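Local atomic coordinates of glutamate--LysW ligase ArgX (Sulfolobus tokodaii, PDB entry 3VPB), a protein that probably joins the amino group of glutamate to the C-terminal glutamate of the carrier protein LysW at the expense of ATP, a step in arginine biosynthesis. Residues B[169-174]-B[192-197]. Residues are numbered along the deposited sequence; the frame is centred on the assembly and turned at random.
Sequences YIQYKG and RNIPPN. With ADP (adenosine-5'-diphosphate), chain L; GLU (glutamic acid), chain M; SO4 (sulfate ion), chain P.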
ATOM      1  N   TYR B 169     -10.016   4.481 -27.442  1.00 15.22           N
ATOM      2  CA  TYR B 169     -10.612   5.677 -26.887  1.00 15.65           C
ATOM      3  C   TYR B 169     -11.845   6.031 -27.714  1.00 15.76           C
ATOM      4  O   TYR B 169     -11.743   6.207 -28.926  1.00 16.21           O
ATOM      5  CB  TYR B 169      -9.569   6.796 -26.921  1.00 16.23           C
ATOM      6  CG  TYR B 169     -10.075   8.107 -26.388  1.00 18.30           C
ATOM      7  CD1 TYR B 169     -10.606   8.206 -25.101  1.00 19.40           C
ATOM      8  CD2 TYR B 169     -10.023   9.249 -27.174  1.00 24.91           C
ATOM      9  CE1 TYR B 169     -11.078   9.425 -24.611  1.00 21.48           C
ATOM     10  CE2 TYR B 169     -10.476  10.480 -26.692  1.00 25.55           C
ATOM     11  CZ  TYR B 169     -10.994  10.554 -25.421  1.00 23.62           C
ATOM     12  OH  TYR B 169     -11.448  11.767 -24.969  1.00 27.41           O
ATOM     13  N   ILE B 170     -13.015   6.083 -27.064  1.00 14.61           N
ATOM     14  CA  ILE B 170     -14.265   6.294 -27.781  1.00 15.62           C
ATOM     15  C   ILE B 170     -14.917   7.528 -27.202  1.00 15.44           C
ATOM     16  O   ILE B 170     -15.488   7.496 -26.096  1.00 16.52           O
ATOM     17  CB  ILE B 170     -15.246   5.067 -27.665  1.00 15.56           C
ATOM     18  CG1 ILE B 170     -14.525   3.755 -27.981  1.00 16.39           C
ATOM     19  CG2 ILE B 170     -16.436   5.236 -28.613  1.00 16.46           C
ATOM     20  CD1 ILE B 170     -15.391   2.492 -27.774  1.00 16.78           C
ATOM     21  N   GLN B 171     -14.814   8.634 -27.936  1.00 15.38           N
ATOM     22  CA  GLN B 171     -15.475   9.856 -27.506  1.00 15.26           C
ATOM     23  C   GLN B 171     -15.443  10.874 -28.626  1.00 15.46           C
ATOM     24  O   GLN B 171     -14.359  11.334 -29.047  1.00 15.48           O
ATOM     25  CB  GLN B 171     -14.783  10.467 -26.265  1.00 15.04           C
ATOM     26  CG  GLN B 171     -15.472  11.731 -25.751  1.00 16.24           C
ATOM     27  CD  GLN B 171     -16.885  11.481 -25.337  1.00 16.78           C
ATOM     28  OE1 GLN B 171     -17.820  11.988 -25.950  1.00 16.99           O
ATOM     29  NE2 GLN B 171     -17.067  10.667 -24.304  1.00 17.64           N
ATOM     30  N   TYR B 172     -16.626  11.268 -29.078  1.00 15.48           N
ATOM     31  CA  TYR B 172     -16.701  12.337 -30.060  1.00 14.47           C
ATOM     32  C   TYR B 172     -17.876  13.257 -29.814  1.00 14.88           C
ATOM     33  O   TYR B 172     -18.125  14.177 -30.595  1.00 14.29           O
ATOM     34  CB  TYR B 172     -16.668  11.784 -31.478  1.00 15.27           C
ATOM     35  CG  TYR B 172     -17.968  11.196 -31.965  1.00 15.29           C
ATOM     36  CD1 TYR B 172     -18.451  10.003 -31.446  1.00 17.78           C
ATOM     37  CD2 TYR B 172     -18.705  11.834 -32.964  1.00 17.20           C
ATOM     38  CE1 TYR B 172     -19.640   9.452 -31.909  1.00 18.35           C
ATOM     39  CE2 TYR B 172     -19.914  11.281 -33.446  1.00 16.24           C
ATOM     40  CZ  TYR B 172     -20.372  10.106 -32.897  1.00 19.61           C
ATOM     41  OH  TYR B 172     -21.554   9.547 -33.341  1.00 20.98           O
ATOM     42  N   LYS B 173     -18.607  13.007 -28.726  1.00 15.84           N
ATOM     43  CA  LYS B 173     -19.801  13.808 -28.402  1.00 16.26           C
ATOM     44  C   LYS B 173     -19.706  14.671 -27.149  1.00 17.68           C
ATOM     45  O   LYS B 173     -20.545  15.568 -26.948  1.00 19.21           O
ATOM     46  CB  LYS B 173     -21.042  12.911 -28.334  1.00 16.53           C
ATOM     47  CG  LYS B 173     -21.419  12.331 -29.687  1.00 16.81           C
ATOM     48  CD  LYS B 173     -22.652  11.519 -29.522  1.00 20.82           C
ATOM     49  CE  LYS B 173     -23.210  11.066 -30.841  1.00 21.88           C
ATOM     50  NZ  LYS B 173     -24.606  10.688 -30.545  1.00 27.29           N
ATOM     51  N   GLY B 174     -18.692  14.413 -26.317  1.00 16.90           N
ATOM     52  CA  GLY B 174     -18.475  15.182 -25.114  1.00 17.03           C
ATOM     53  C   GLY B 174     -19.343  14.717 -23.959  1.00 16.66           C
ATOM     54  O   GLY B 174     -19.698  15.500 -23.095  1.00 16.10           O
ATOM     55  N   ARG B 192     -24.222  12.251 -19.256  1.00 15.69           N
ATOM     56  CA  ARG B 192     -23.279  12.936 -18.356  1.00 15.52           C
ATOM     57  C   ARG B 192     -22.304  13.691 -19.239  1.00 15.71           C
ATOM     58  O   ARG B 192     -21.487  13.059 -19.939  1.00 14.92           O
ATOM     59  CB  ARG B 192     -22.514  11.916 -17.516  1.00 15.41           C
ATOM     60  CG  ARG B 192     -23.365  11.173 -16.514  1.00 16.67           C
ATOM     61  CD  ARG B 192     -22.550  10.164 -15.730  1.00 17.27           C
ATOM     62  NE  ARG B 192     -22.086   9.076 -16.592  1.00 17.55           N
ATOM     63  CZ  ARG B 192     -21.553   7.934 -16.148  1.00 22.08           C
ATOM     64  NH1 ARG B 192     -21.170   7.003 -17.017  1.00 21.87           N
ATOM     65  NH2 ARG B 192     -21.408   7.711 -14.839  1.00 20.43           N
ATOM     66  N   ASN B 193     -22.386  15.024 -19.216  1.00 15.88           N
ATOM     67  CA  ASN B 193     -21.564  15.863 -20.100  1.00 17.02           C
ATOM     68  C   ASN B 193     -20.251  16.207 -19.456  1.00 17.07           C
ATOM     69  O   ASN B 193     -20.218  16.676 -18.325  1.00 17.75           O
ATOM     70  CB  ASN B 193     -22.328  17.125 -20.503  1.00 18.06           C
ATOM     71  CG  ASN B 193     -23.575  16.793 -21.300  1.00 19.87           C
ATOM     72  OD1 ASN B 193     -23.495  16.538 -22.502  1.00 22.45           O
ATOM     73  ND2 ASN B 193     -24.728  16.736 -20.622  1.00 21.21           N
ATOM     74  N   ILE B 194     -19.168  15.963 -20.188  1.00 18.04           N
ATOM     75  CA  ILE B 194     -17.794  16.168 -19.723  1.00 17.59           C
ATOM     76  C   ILE B 194     -17.486  17.656 -19.480  1.00 19.02           C
ATOM     77  O   ILE B 194     -17.704  18.484 -20.366  1.00 19.44           O
ATOM     78  CB  ILE B 194     -16.765  15.520 -20.725  1.00 17.98           C
ATOM     79  CG1 ILE B 194     -17.055  14.022 -20.835  1.00 17.41           C
ATOM     80  CG2 ILE B 194     -15.338  15.810 -20.279  1.00 17.68           C
ATOM     81  CD1 ILE B 194     -16.496  13.292 -22.088  1.00 20.63           C
ATOM     82  N   PRO B 195     -16.975  17.989 -18.283  1.00 19.04           N
ATOM     83  CA  PRO B 195     -16.699  19.392 -17.986  1.00 20.25           C
ATOM     84  C   PRO B 195     -15.345  19.828 -18.561  1.00 20.84           C
ATOM     85  O   PRO B 195     -14.534  18.975 -18.945  1.00 19.71           O
ATOM     86  CB  PRO B 195     -16.695  19.421 -16.454  1.00 20.11           C
ATOM     87  CG  PRO B 195     -16.135  18.054 -16.067  1.00 20.15           C
ATOM     88  CD  PRO B 195     -16.746  17.114 -17.114  1.00 18.92           C
ATOM     89  N   PRO B 196     -15.114  21.149 -18.670  1.00 21.96           N
ATOM     90  CA  PRO B 196     -13.781  21.651 -19.041  1.00 22.63           C
ATOM     91  C   PRO B 196     -12.674  21.030 -18.194  1.00 22.93           C
ATOM     92  O   PRO B 196     -12.873  20.813 -16.992  1.00 23.56           O
ATOM     93  CB  PRO B 196     -13.886  23.148 -18.738  1.00 22.80           C
ATOM     94  CG  PRO B 196     -15.298  23.460 -18.915  1.00 22.91           C
ATOM     95  CD  PRO B 196     -16.097  22.246 -18.548  1.00 21.79           C
ATOM     96  N   ASN B 197     -11.524  20.755 -18.821  1.00 23.08           N
ATOM     97  CA  ASN B 197     -10.344  20.190 -18.139  1.00 23.62           C
ATOM     98  C   ASN B 197     -10.501  18.747 -17.690  1.00 23.66           C
ATOM     99  O   ASN B 197      -9.759  18.282 -16.802  1.00 24.61           O
ATOM    100  CB  ASN B 197      -9.930  21.056 -16.943  1.00 24.40           C
ATOM    101  CG  ASN B 197      -9.518  22.435 -17.353  1.00 26.91           C
ATOM    102  OD1 ASN B 197      -8.706  22.607 -18.273  1.00 26.44           O
ATOM    103  ND2 ASN B 197     -10.091  23.445 -16.685  1.00 29.26           N
TER
HETATM  104  PB  ADP L 500     -15.551   4.141 -13.564  1.00 15.62           P
HETATM  105  O1B ADP L 500     -16.047   2.854 -13.020  1.00 17.75           O
HETATM  106  O2B ADP L 500     -16.606   5.197 -13.847  1.00 18.00           O
HETATM  107  O3B ADP L 500     -14.355   4.725 -12.867  1.00 15.24           O
HETATM  108  PA  ADP L 500     -15.438   4.048 -16.467  1.00 17.66           P
HETATM  109  O1A ADP L 500     -14.823   2.944 -17.321  1.00 17.86           O
HETATM  110  O2A ADP L 500     -16.922   4.341 -16.450  1.00 16.09           O
HETATM  111  O3A ADP L 500     -14.896   3.744 -14.984  1.00 18.44           O
HETATM  112  O5' ADP L 500     -14.654   5.389 -16.875  1.00 17.37           O
HETATM  113  C5' ADP L 500     -14.948   6.676 -16.331  1.00 15.60           C
HETATM  114  C4' ADP L 500     -15.071   7.690 -17.452  1.00 14.35           C
HETATM  115  O4' ADP L 500     -13.890   7.632 -18.259  1.00 16.02           O
HETATM  116  C3' ADP L 500     -16.228   7.330 -18.388  1.00 16.64           C
HETATM  117  O3' ADP L 500     -17.447   7.949 -17.959  1.00 17.50           O
HETATM  118  C2' ADP L 500     -15.768   7.886 -19.714  1.00 17.85           C
HETATM  119  O2' ADP L 500     -16.031   9.295 -19.785  1.00 19.01           O
HETATM  120  C1' ADP L 500     -14.275   7.707 -19.637  1.00 15.54           C
HETATM  121  N9  ADP L 500     -13.865   6.456 -20.301  1.00 13.90           N
HETATM  122  C8  ADP L 500     -13.579   5.261 -19.722  1.00 12.45           C
HETATM  123  N7  ADP L 500     -13.195   4.397 -20.672  1.00 13.28           N
HETATM  124  C5  ADP L 500     -13.229   5.038 -21.856  1.00 12.49           C
HETATM  125  C6  ADP L 500     -12.972   4.695 -23.260  1.00 11.34           C
HETATM  126  N6  ADP L 500     -12.544   3.459 -23.579  1.00 13.62           N
HETATM  127  N1  ADP L 500     -13.088   5.679 -24.201  1.00 14.72           N
HETATM  128  C2  ADP L 500     -13.489   6.920 -23.899  1.00 12.00           C
HETATM  129  N3  ADP L 500     -13.776   7.282 -22.623  1.00 14.50           N
HETATM  130  C4  ADP L 500     -13.668   6.386 -21.605  1.00 12.76           C
HETATM  131  N   GLU M 501     -21.195   7.361  -9.912  1.00 19.83           N
HETATM  132  CA  GLU M 501     -21.926   8.109 -10.970  1.00 19.65           C
HETATM  133  C   GLU M 501     -21.061   9.245 -11.473  1.00 19.61           C
HETATM  134  O   GLU M 501     -21.213   9.623 -12.650  1.00 19.16           O
HETATM  135  CB  GLU M 501     -23.253   8.667 -10.430  1.00 20.02           C
HETATM  136  CG  GLU M 501     -24.159   9.239 -11.507  1.00 20.59           C
HETATM  137  CD  GLU M 501     -25.479   9.784 -10.961  1.00 21.55           C
HETATM  138  OE1 GLU M 501     -25.477  10.394  -9.862  1.00 20.23           O
HETATM  139  OE2 GLU M 501     -26.512   9.600 -11.663  1.00 21.35           O
HETATM  140  OXT GLU M 501     -20.233   9.815 -10.725  1.00 20.14           O
HETATM  141  S   SO4 P 504     -19.299   5.203 -11.936  1.00 19.72           S
HETATM  142  O1  SO4 P 504     -18.399   4.115 -11.533  1.00 20.98           O
HETATM  143  O2  SO4 P 504     -18.862   6.421 -11.280  1.00 19.84           O
HETATM  144  O3  SO4 P 504     -19.395   5.399 -13.400  1.00 18.12           O
HETATM  145  O4  SO4 P 504     -20.628   4.923 -11.397  1.00 17.67           O
HETATM  146  O   HOH W   1     -21.831  17.129 -24.765  1.00 38.32           O
HETATM  147  O   HOH W   2     -18.629  18.053 -22.913  1.00 34.84           O
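Gly174 and Ile194 carry the backbone link. Ile194 N donates to Gly174 O at 3.0 Å, and the N-H points nearly straight at the oxygen (163°). The donor sits above the plane of that carbonyl. Water 2 donates to both Gly174 O and Ile194 O, so a second, solvent-mediated link runs beside the direct one.

The van der Waals part is small: the CD1 methyl of Ile194 packs against the side-chain amide of Gln171, 3.5 Å from NE2, and also lies 3.7 Å from Gly174 C. Gln171 CG is anti to the backbone N (chi1 -178°), and the chain then bends at chi2. This turns the amide back into its own loop. There OE1 accepts from Lys173 N (3.1 Å) and Gly174 N (2.6 Å), while NE2 hydrogen-bonds to the backbone oxygen of Arg175. The amide thus holds the turn that presents Gly174 O.

Each segment also reaches ligand. Ile170 N donates to adenine N1 of ADP at 2.9 Å, almost linearly (177°). Arg192 NH2 donates to O of the bound glutamate at 2.9 Å, and its NH1 pairs with Asp176.

The arrangement ties the adenine-binding loop 169-174 to the end of strand 185-193, beside the nucleotide and substrate site of the RimK-like ATP-grasp fold.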